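Local atomic coordinates of SsfS6 (Streptomyces sp. SF2575, PDB entry 4FZR), a protein that is a two-domain member of the GT-B structural clan, related to the erythromycin biosynthesis protein CIII family. Residues 24-27 and 28-32; 97-100 and 101-104; 151-154 and 155-158; 310-313 and 314-318; 375-378 and 379-383. All coordinates share one frame; numbering follows the deposited sequence.

From the N terminus, contact 1 closes a short helical turn after strand 17-21, contact 2 knits two turns of helix 93-122, and contact 3 shapes the loop between strand 147-150 and helix 158-167. Contacts 4 and 5 then lie on helices 310-318 and 370-382. All five are local and follow one another in series, so none nests within or crosses another. In space they form a chain of neighbours: F28 of contact 1 touches Y104 of contact 2 and R153 of contact 3, R153 and L154 meet helix 310-318 of contact 4, and L317 packs on contact 5. Contact 3 thereby joins the N-terminal and C-terminal parts of the fold.

Contact 1: 24-27 and 28-32; sequences CSEG and FVMPL
The helical turn that follows strand 17-21, the first strand of the N-terminal Rossmann-like sheet, is wound by S25 and E26 against F28, V29 and M30. S25 O accepts from F28 N at 3.1 Å and so starts the turn. The next carbonyl, E26 O, is gripped by two amides: M30 N, 3.0 Å away, arrives tilted a little from the carbonyl plane in a nearly straight bond (169° at the hydrogen), whereas V29 N stands well above that plane. The side chains fold over this core. The S25 hydroxyl is turned into the crowded position between its own backbone N and carbonyl carbon (chi1 54°), which lays OG against the F28 ring, 3.0 Å from CD2. On another flank the selenomethionine M30 bends at chi3 (-53°), and its CE curls back to lie 3.4 Å from E26 O and 3.9 Å from E26 CB. V29 CG2 rests 3.3 Å from S25 O, its side chain running on to M54 and V58. P31 follows, with CG only 3.1 Å from G27 O. Proline has no amide hydrogen, so G27 O cannot be paired from P31 in the usual helical way and meets ring carbons instead. The chemistry implies a turn mixed in its bonding: three- and four-residue hydrogen bonds share one acceptor, and proline interrupts the regular series just beyond it.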
# COMPACT_ATOMS: atom_id res chain seq x y z
N CYS A 24 -7.31 15.68 7.67
CA CYS A 24 -7.59 16.44 6.46
C CYS A 24 -6.32 16.93 5.77
O CYS A 24 -6.38 17.65 4.77
CB CYS A 24 -8.51 17.63 6.77
SG CYS A 24 -7.77 18.88 7.86
N SER A 25 -5.16 16.54 6.30
CA SER A 25 -3.89 16.86 5.65
C SER A 25 -3.02 15.61 5.55
O SER A 25 -3.19 14.66 6.32
CB SER A 25 -3.16 17.96 6.41
OG SER A 25 -3.02 17.63 7.78
N GLU A 26 -2.08 15.63 4.61
CA GLU A 26 -1.28 14.45 4.30
C GLU A 26 -0.43 13.98 5.48
O GLU A 26 -0.22 12.78 5.65
CB GLU A 26 -0.38 14.74 3.09
CG GLU A 26 -0.98 14.27 1.78
CD GLU A 26 -0.26 14.84 0.57
OE1 GLU A 26 0.98 14.72 0.51
OE2 GLU A 26 -0.94 15.41 -0.31
N GLY A 27 0.07 14.92 6.27
CA GLY A 27 0.93 14.58 7.39
C GLY A 27 0.20 13.83 8.49
O GLY A 27 0.82 13.22 9.35
N PHE A 28 -1.13 13.88 8.45
CA PHE A 28 -1.94 13.21 9.46
C PHE A 28 -2.56 11.92 8.91
O PHE A 28 -3.13 11.13 9.66
CB PHE A 28 -3.05 14.15 9.95
CG PHE A 28 -2.53 15.40 10.60
CD1 PHE A 28 -1.31 15.41 11.27
CD2 PHE A 28 -3.26 16.57 10.55
CE1 PHE A 28 -0.83 16.57 11.86
CE2 PHE A 28 -2.79 17.73 11.15
CZ PHE A 28 -1.58 17.73 11.80
N VAL A 29 -2.43 11.71 7.60
CA VAL A 29 -3.01 10.53 6.97
C VAL A 29 -1.93 9.48 6.68
O VAL A 29 -2.07 8.31 7.04
CB VAL A 29 -3.73 10.90 5.66
CG1 VAL A 29 -4.20 9.64 4.94
CG2 VAL A 29 -4.90 11.82 5.96
N MSE A 30 -0.85 9.92 6.05
CA MSE A 30 0.20 9.02 5.59
C MSE A 30 0.81 8.15 6.70
O MSE A 30 1.16 6.99 6.45
CB MSE A 30 1.31 9.82 4.90
CG MSE A 30 0.91 10.36 3.53
SE MSE A 30 2.35 11.34 2.65
CE MSE A 30 2.78 12.61 4.07
N PRO A 31 0.96 8.70 7.91
CA PRO A 31 1.59 7.89 8.96
C PRO A 31 0.74 6.71 9.43
O PRO A 31 1.26 5.83 10.11
CB PRO A 31 1.79 8.89 10.11
CG PRO A 31 1.71 10.24 9.47
CD PRO A 31 0.73 10.08 8.35
N LEU A 32 -0.54 6.68 9.06
CA LEU A 32 -1.41 5.57 9.41
C LEU A 32 -1.39 4.47 8.35
O LEU A 32 -1.96 3.40 8.55
CB LEU A 32 -2.85 6.05 9.61
CG LEU A 32 -3.11 6.94 10.83
CD1 LEU A 32 -4.53 7.49 10.77
CD2 LEU A 32 -2.89 6.17 12.13

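Contact 2: 97-100 and 101-104; sequences LEHI and GRGY
R102 doubles back along its helix to cover the backbone of E98 and H99 one turn earlier. Its CB sits 3.7 Å from E98 O, and CG comes closer to that oxygen, 3.3 Å. CD and NE pass at its margin, CD 4.2 Å from E98 O. The bend at chi3 (-65°) then swings the end of the chain over the peptide, so that one face of the guanidinium looks onto E98 O and H99 CA, both offset toward its rim. At the tip the two nitrogens part: NH1 reaches E98 CB at 3.6 Å, and NH2 lies 3.7 Å from H99 CA. NH2 comes up to the edge of the imidazole, near its plane and 4.1 Å from H99 CD2, with the guanidinium and ring planes 70° apart. E98 OE1 stays 4.8 Å from R102 NH1, where a weak attraction is possible but no salt bridge forms; E167 touches the arginine from helix 158-167. Farther along, I100 and Y104 lie side by side, CG2 of I100 being 3.4 Å from CE2 of Y104, while the phenol OH is hydrogen-bonded to E331 and H99 NE2 to T87. Underneath, the amides of G101, R102, G103 and Y104 each bond the carbonyl four residues back. This is the regular ladder of an alpha helix, here helix 93-122, which leads into strand 126-130 of the parallel Rossmann-like sheet.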
# COMPACT_ATOMS: atom_id res chain seq x y z
N LEU A 97 -1.51 25.93 22.77
CA LEU A 97 -1.75 24.49 22.71
C LEU A 97 -3.24 24.18 22.83
O LEU A 97 -3.76 23.31 22.13
CB LEU A 97 -0.98 23.77 23.82
CG LEU A 97 0.30 23.05 23.40
CD1 LEU A 97 1.16 23.93 22.51
CD2 LEU A 97 1.08 22.60 24.64
N GLU A 98 -3.92 24.88 23.73
CA GLU A 98 -5.35 24.68 23.92
C GLU A 98 -6.12 25.19 22.71
O GLU A 98 -7.12 24.60 22.30
CB GLU A 98 -5.82 25.39 25.20
CG GLU A 98 -5.23 24.79 26.47
CD GLU A 98 -5.41 25.68 27.69
OE1 GLU A 98 -5.45 26.92 27.54
OE2 GLU A 98 -5.51 25.14 28.81
N HIS A 99 -5.65 26.29 22.14
CA HIS A 99 -6.24 26.84 20.93
C HIS A 99 -6.23 25.79 19.82
O HIS A 99 -7.26 25.52 19.19
CB HIS A 99 -5.45 28.08 20.49
CG HIS A 99 -5.95 28.70 19.23
ND1 HIS A 99 -5.21 28.71 18.06
CD2 HIS A 99 -7.10 29.35 18.95
CE1 HIS A 99 -5.89 29.33 17.12
NE2 HIS A 99 -7.05 29.73 17.63
N ILE A 100 -5.06 25.19 19.59
CA ILE A 100 -4.91 24.11 18.63
C ILE A 100 -5.86 22.95 18.93
O ILE A 100 -6.53 22.44 18.04
CB ILE A 100 -3.47 23.57 18.63
CG1 ILE A 100 -2.53 24.57 17.95
CG2 ILE A 100 -3.39 22.22 17.94
CD1 ILE A 100 -1.06 24.21 18.05
N GLY A 101 -5.90 22.56 20.20
CA GLY A 101 -6.75 21.46 20.63
C GLY A 101 -8.21 21.66 20.29
O GLY A 101 -8.89 20.73 19.86
N ARG A 102 -8.70 22.88 20.49
CA ARG A 102 -10.10 23.18 20.21
C ARG A 102 -10.37 23.12 18.71
O ARG A 102 -11.46 22.74 18.28
CB ARG A 102 -10.49 24.55 20.78
CG ARG A 102 -10.40 24.62 22.30
CD ARG A 102 -11.07 25.86 22.87
NE ARG A 102 -10.40 27.09 22.46
CZ ARG A 102 -9.37 27.63 23.10
NH1 ARG A 102 -8.86 27.05 24.19
NH2 ARG A 102 -8.83 28.76 22.66
N GLY A 103 -9.37 23.48 17.91
CA GLY A 103 -9.46 23.34 16.47
C GLY A 103 -9.73 21.90 16.09
O GLY A 103 -10.70 21.60 15.39
N TYR A 104 -8.88 20.99 16.56
CA TYR A 104 -9.06 19.57 16.31
C TYR A 104 -10.41 19.07 16.80
O TYR A 104 -10.97 18.12 16.26
CB TYR A 104 -7.94 18.77 16.98
CG TYR A 104 -6.63 18.83 16.24
CD1 TYR A 104 -6.51 18.32 14.95
CD2 TYR A 104 -5.50 19.39 16.83
CE1 TYR A 104 -5.31 18.37 14.27
CE2 TYR A 104 -4.30 19.44 16.16
CZ TYR A 104 -4.20 18.94 14.88
OH TYR A 104 -3.00 18.99 14.22

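Contact 3: 151-154 and 155-158; sequences SIRL and ASPE
Two serine torsions bring S151 and S156 to face each other: S151 holds OG trans to its backbone nitrogen (chi1 164°), while S156 sets its own OG beside the backbone N and trans to the carbonyl carbon (chi1 -59°). The two oxygens, S151 OG and S156 OG, end 3.6 Å apart, and a water spans them, bound at 2.7 Å to S151 OG and weakly, at 3.3 Å, to S156 OG. S151 OG has a second task. It accepts from R153 N at 3.3 Å along an almost straight line (166° at the hydrogen), which makes an ST turn directly after strand 147-150. R153 next leads its extended chain past the second serine, and S156 OG lies alongside it, 3.3 Å from CB and 3.5 Å from CD. The same oxygen stands near the guanidinium plane, at the edge of that group. The charged end is held from outside the loop: NH1 forms a salt bridge with E130, which closes strand 126-130, and NE another with E331, in the C-terminal half of the chain. P157 stands at the N-cap position, right before helix 158-167, and its carbonyl is bonded to the Y132 hydroxyl. Chemically, the charge of a buried arginine is probably balanced by two carboxylates drawn from both halves of the protein, while the ST turn and a water, held weakly on the S156 side, are consistent with a fixed path for the loop.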
# COMPACT_ATOMS: atom_id res chain seq x y z
N SER A 151 -0.02 7.36 17.94
CA SER A 151 0.70 8.62 17.92
C SER A 151 1.52 8.71 16.63
O SER A 151 2.19 7.75 16.25
CB SER A 151 1.64 8.74 19.12
OG SER A 151 2.59 9.76 18.92
N ILE A 152 1.46 9.86 15.97
CA ILE A 152 2.21 10.07 14.74
C ILE A 152 3.26 11.15 14.97
O ILE A 152 3.76 11.76 14.02
CB ILE A 152 1.27 10.47 13.58
CG1 ILE A 152 0.47 11.72 13.95
CG2 ILE A 152 0.31 9.32 13.26
CD1 ILE A 152 -0.21 12.38 12.78
N ARG A 153 3.60 11.37 16.24
CA ARG A 153 4.50 12.44 16.65
C ARG A 153 5.52 11.93 17.65
O ARG A 153 5.25 10.98 18.39
CB ARG A 153 3.70 13.58 17.28
CG ARG A 153 2.64 14.15 16.37
CD ARG A 153 1.69 15.11 17.08
NE ARG A 153 0.67 15.63 16.17
CZ ARG A 153 -0.43 14.97 15.83
NH1 ARG A 153 -0.66 13.76 16.32
NH2 ARG A 153 -1.30 15.51 14.99
N LEU A 154 6.69 12.56 17.69
CA LEU A 154 7.68 12.25 18.71
C LEU A 154 7.10 12.61 20.07
O LEU A 154 7.25 11.86 21.04
CB LEU A 154 8.97 13.04 18.48
CG LEU A 154 10.02 12.45 17.55
CD1 LEU A 154 11.23 13.37 17.51
CD2 LEU A 154 10.44 11.06 17.99
N ALA A 155 6.45 13.76 20.13
CA ALA A 155 5.84 14.23 21.36
C ALA A 155 4.47 14.83 21.08
O ALA A 155 4.32 15.72 20.23
CB ALA A 155 6.74 15.26 22.03
N SER A 156 3.46 14.34 21.79
CA SER A 156 2.10 14.80 21.61
C SER A 156 1.56 15.38 22.92
O SER A 156 1.08 14.64 23.78
CB SER A 156 1.20 13.65 21.13
OG SER A 156 1.68 13.12 19.91
N PRO A 157 1.64 16.71 23.08
CA PRO A 157 1.13 17.39 24.27
C PRO A 157 -0.25 16.91 24.68
O PRO A 157 -1.15 16.84 23.84
CB PRO A 157 1.06 18.85 23.83
CG PRO A 157 2.13 18.99 22.81
CD PRO A 157 2.24 17.66 22.11
N GLU A 158 -0.42 16.57 25.95
CA GLU A 158 -1.72 16.16 26.47
C GLU A 158 -2.67 17.35 26.49
O GLU A 158 -3.89 17.19 26.55
CB GLU A 158 -1.59 15.57 27.87
CG GLU A 158 -1.31 16.60 28.96
CD GLU A 158 -1.05 15.98 30.32
OE1 GLU A 158 -1.53 14.85 30.56
OE2 GLU A 158 -0.37 16.62 31.15
O HOH W 1 3.17 10.61 21.40

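Contact 4: 310-313 and 314-318; sequences HGTT and LTCLS
G311 O is gripped twice by a single residue, T315. The amide T315 N donates from 2.9 Å, and the hydroxyl T315 OG1 donates from 2.6 Å, the two arriving from opposite faces of the carbonyl plane. The hydroxyl stands above that plane, 41° out of it, a position it owes to lying beside its own backbone N (chi1 -58°). T315 OG1 is bonded to N211 as well, so this one oxygen links the helix backbone to a loop. Around the grip the helix keeps its four-residue bonding: L314 N bonds H310 O, C316 N bonds T312 O, and L317 N bonds T313 O at 3.0 Å. Side chains lean over these carbonyls. L314 lays CD1 against H310 O at 3.4 Å, and C316 brings SG to 3.3 Å from T312 O. T313 turns its own hydroxyl back to G309 O, just ahead of the first turn, leaving CG2 beside the next amide, 3.4 Å from L314 N. The helix is the crossover of the beta-alpha-beta unit made by strand 303-306, helix 310-318 and strand 323-325. T312 and T313 rest on H306, C316 lies over V304 and Q323, and L317 turns toward L378 and M382 of helix 370-382.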
# COMPACT_ATOMS: atom_id res chain seq x y z
N HIS A 310 6.30 16.26 11.46
CA HIS A 310 6.35 15.05 12.28
C HIS A 310 6.86 13.84 11.51
O HIS A 310 7.66 13.05 12.02
CB HIS A 310 4.97 14.74 12.86
CG HIS A 310 4.50 15.74 13.88
ND1 HIS A 310 5.17 15.95 15.07
CD2 HIS A 310 3.44 16.57 13.89
CE1 HIS A 310 4.54 16.87 15.77
NE2 HIS A 310 3.48 17.26 15.08
N GLY A 311 6.40 13.69 10.27
CA GLY A 311 6.75 12.55 9.46
C GLY A 311 8.20 12.60 8.99
O GLY A 311 8.92 11.61 9.03
N THR A 312 8.62 13.78 8.56
CA THR A 312 9.99 13.98 8.11
C THR A 312 10.98 13.73 9.25
O THR A 312 12.02 13.11 9.05
CB THR A 312 10.19 15.41 7.58
OG1 THR A 312 9.17 15.73 6.62
CG2 THR A 312 11.55 15.55 6.91
N THR A 313 10.64 14.22 10.44
CA THR A 313 11.49 14.03 11.61
C THR A 313 11.68 12.55 11.90
O THR A 313 12.81 12.07 12.00
CB THR A 313 10.87 14.69 12.85
OG1 THR A 313 10.85 16.11 12.68
CG2 THR A 313 11.68 14.34 14.10
N LEU A 314 10.57 11.83 12.03
CA LEU A 314 10.62 10.41 12.34
C LEU A 314 11.28 9.61 11.23
O LEU A 314 11.94 8.61 11.49
CB LEU A 314 9.21 9.89 12.64
CG LEU A 314 8.68 10.34 14.00
CD1 LEU A 314 7.16 10.32 14.01
CD2 LEU A 314 9.23 9.45 15.10
N THR A 315 11.12 10.06 9.99
CA THR A 315 11.75 9.39 8.86
C THR A 315 13.27 9.48 8.97
O THR A 315 13.98 8.48 8.85
CB THR A 315 11.31 9.99 7.50
OG1 THR A 315 9.89 9.92 7.38
CG2 THR A 315 11.94 9.24 6.34
N CYS A 316 13.77 10.69 9.22
CA CYS A 316 15.20 10.93 9.40
C CYS A 316 15.77 10.14 10.58
O CYS A 316 16.83 9.53 10.48
CB CYS A 316 15.47 12.41 9.61
SG CYS A 316 15.15 13.43 8.16
N LEU A 317 15.06 10.18 11.71
CA LEU A 317 15.46 9.41 12.88
C LEU A 317 15.59 7.93 12.55
O LEU A 317 16.61 7.31 12.87
CB LEU A 317 14.45 9.60 14.03
CG LEU A 317 14.62 10.82 14.94
CD1 LEU A 317 13.62 10.76 16.09
CD2 LEU A 317 16.04 10.90 15.47
N SER A 318 14.58 7.35 11.91
CA SER A 318 14.57 5.92 11.65
C SER A 318 15.65 5.51 10.64
O SER A 318 16.06 4.35 10.59
CB SER A 318 13.19 5.46 11.17
OG SER A 318 13.06 5.48 9.76

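Contact 5: 375-378 and 379-383; sequences ARRL and AAEMA
L378 and E381 run side by side and point the same way, and CD2 of the leucine lies 3.7 Å from OE1 of the glutamate. Their neighbour R377 reaches toward the same oxygen, but its NH1 stays 4.3 Å from E381 OE1, too far for a salt bridge. The selenomethionine M382 completes this first shell: its amide N bonds L378 O at 2.9 Å, and its CG drapes over that carbonyl oxygen at 3.2 Å. On a more exposed flank A380 CB leans on R376 O, 3.3 Å away, while A380 N bonds it. The glutamate is stretched, with CG trans to the backbone N (chi1 180°); one shell out, its carboxylate meets the hydroxyl of S193, which is hydrogen-bonded to OE1 and more weakly to R377 NH1. N374 takes R377 NH2 and so helps to set the arginine. L378 and M382 meanwhile face L317 of helix 310-318. The chemistry therefore splits this last stretch of helix 370-382: apolar tips seat it on a neighbouring helix, and S193 lies between the opposite charges, bonded to the glutamate and only weakly to the arginine, so their attraction is probably modest.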
# COMPACT_ATOMS: atom_id res chain seq x y z
N ALA A 375 22.15 10.15 15.77
CA ALA A 375 21.07 9.82 14.84
C ALA A 375 21.02 8.31 14.60
O ALA A 375 19.94 7.71 14.62
CB ALA A 375 21.27 10.55 13.52
N ARG A 376 22.18 7.72 14.39
CA ARG A 376 22.28 6.28 14.14
C ARG A 376 21.96 5.48 15.39
O ARG A 376 21.39 4.40 15.31
CB ARG A 376 23.68 5.91 13.64
CG ARG A 376 24.02 6.49 12.28
CD ARG A 376 25.39 6.01 11.82
NE ARG A 376 25.70 6.45 10.46
CZ ARG A 376 26.86 6.21 9.85
NH1 ARG A 376 27.81 5.53 10.47
NH2 ARG A 376 27.05 6.64 8.62
N ARG A 377 22.33 6.02 16.56
CA ARG A 377 22.00 5.37 17.82
C ARG A 377 20.49 5.27 17.99
O ARG A 377 19.96 4.23 18.38
CB ARG A 377 22.60 6.14 19.01
CG ARG A 377 22.12 5.64 20.37
CD ARG A 377 22.74 6.41 21.53
NE ARG A 377 22.45 7.84 21.46
CZ ARG A 377 21.29 8.40 21.77
NH1 ARG A 377 20.26 7.65 22.16
NH2 ARG A 377 21.13 9.71 21.67
N LEU A 378 19.79 6.36 17.68
CA LEU A 378 18.34 6.43 17.81
C LEU A 378 17.65 5.53 16.78
O LEU A 378 16.69 4.84 17.10
CB LEU A 378 17.86 7.87 17.65
CG LEU A 378 18.18 8.79 18.82
CD1 LEU A 378 17.89 10.23 18.46
CD2 LEU A 378 17.40 8.37 20.05
N ALA A 379 18.15 5.56 15.55
CA ALA A 379 17.64 4.68 14.50
C ALA A 379 17.74 3.23 14.97
O ALA A 379 16.79 2.46 14.87
CB ALA A 379 18.42 4.87 13.21
N ALA A 380 18.91 2.87 15.50
CA ALA A 380 19.16 1.51 15.96
C ALA A 380 18.23 1.15 17.12
O ALA A 380 17.80 0.01 17.25
CB ALA A 380 20.62 1.36 16.38
N GLU A 381 17.93 2.14 17.96
CA GLU A 381 17.02 1.92 19.09
C GLU A 381 15.59 1.67 18.59
O GLU A 381 14.91 0.76 19.07
CB GLU A 381 17.04 3.13 20.04
CG GLU A 381 16.12 2.98 21.24
CD GLU A 381 16.12 4.18 22.17
OE1 GLU A 381 16.78 5.19 21.84
OE2 GLU A 381 15.45 4.12 23.22
N MSE A 382 15.15 2.48 17.64
CA MSE A 382 13.83 2.31 17.05
C MSE A 382 13.69 0.95 16.38
O MSE A 382 12.63 0.34 16.40
CB MSE A 382 13.57 3.41 16.02
CG MSE A 382 13.48 4.79 16.62
SE MSE A 382 13.29 6.19 15.28
CE MSE A 382 11.74 5.47 14.34
N ALA A 383 14.79 0.49 15.79
CA ALA A 383 14.79 -0.78 15.06
C ALA A 383 14.52 -1.98 15.97
O ALA A 383 14.17 -3.06 15.48
CB ALA A 383 16.11 -0.95 14.32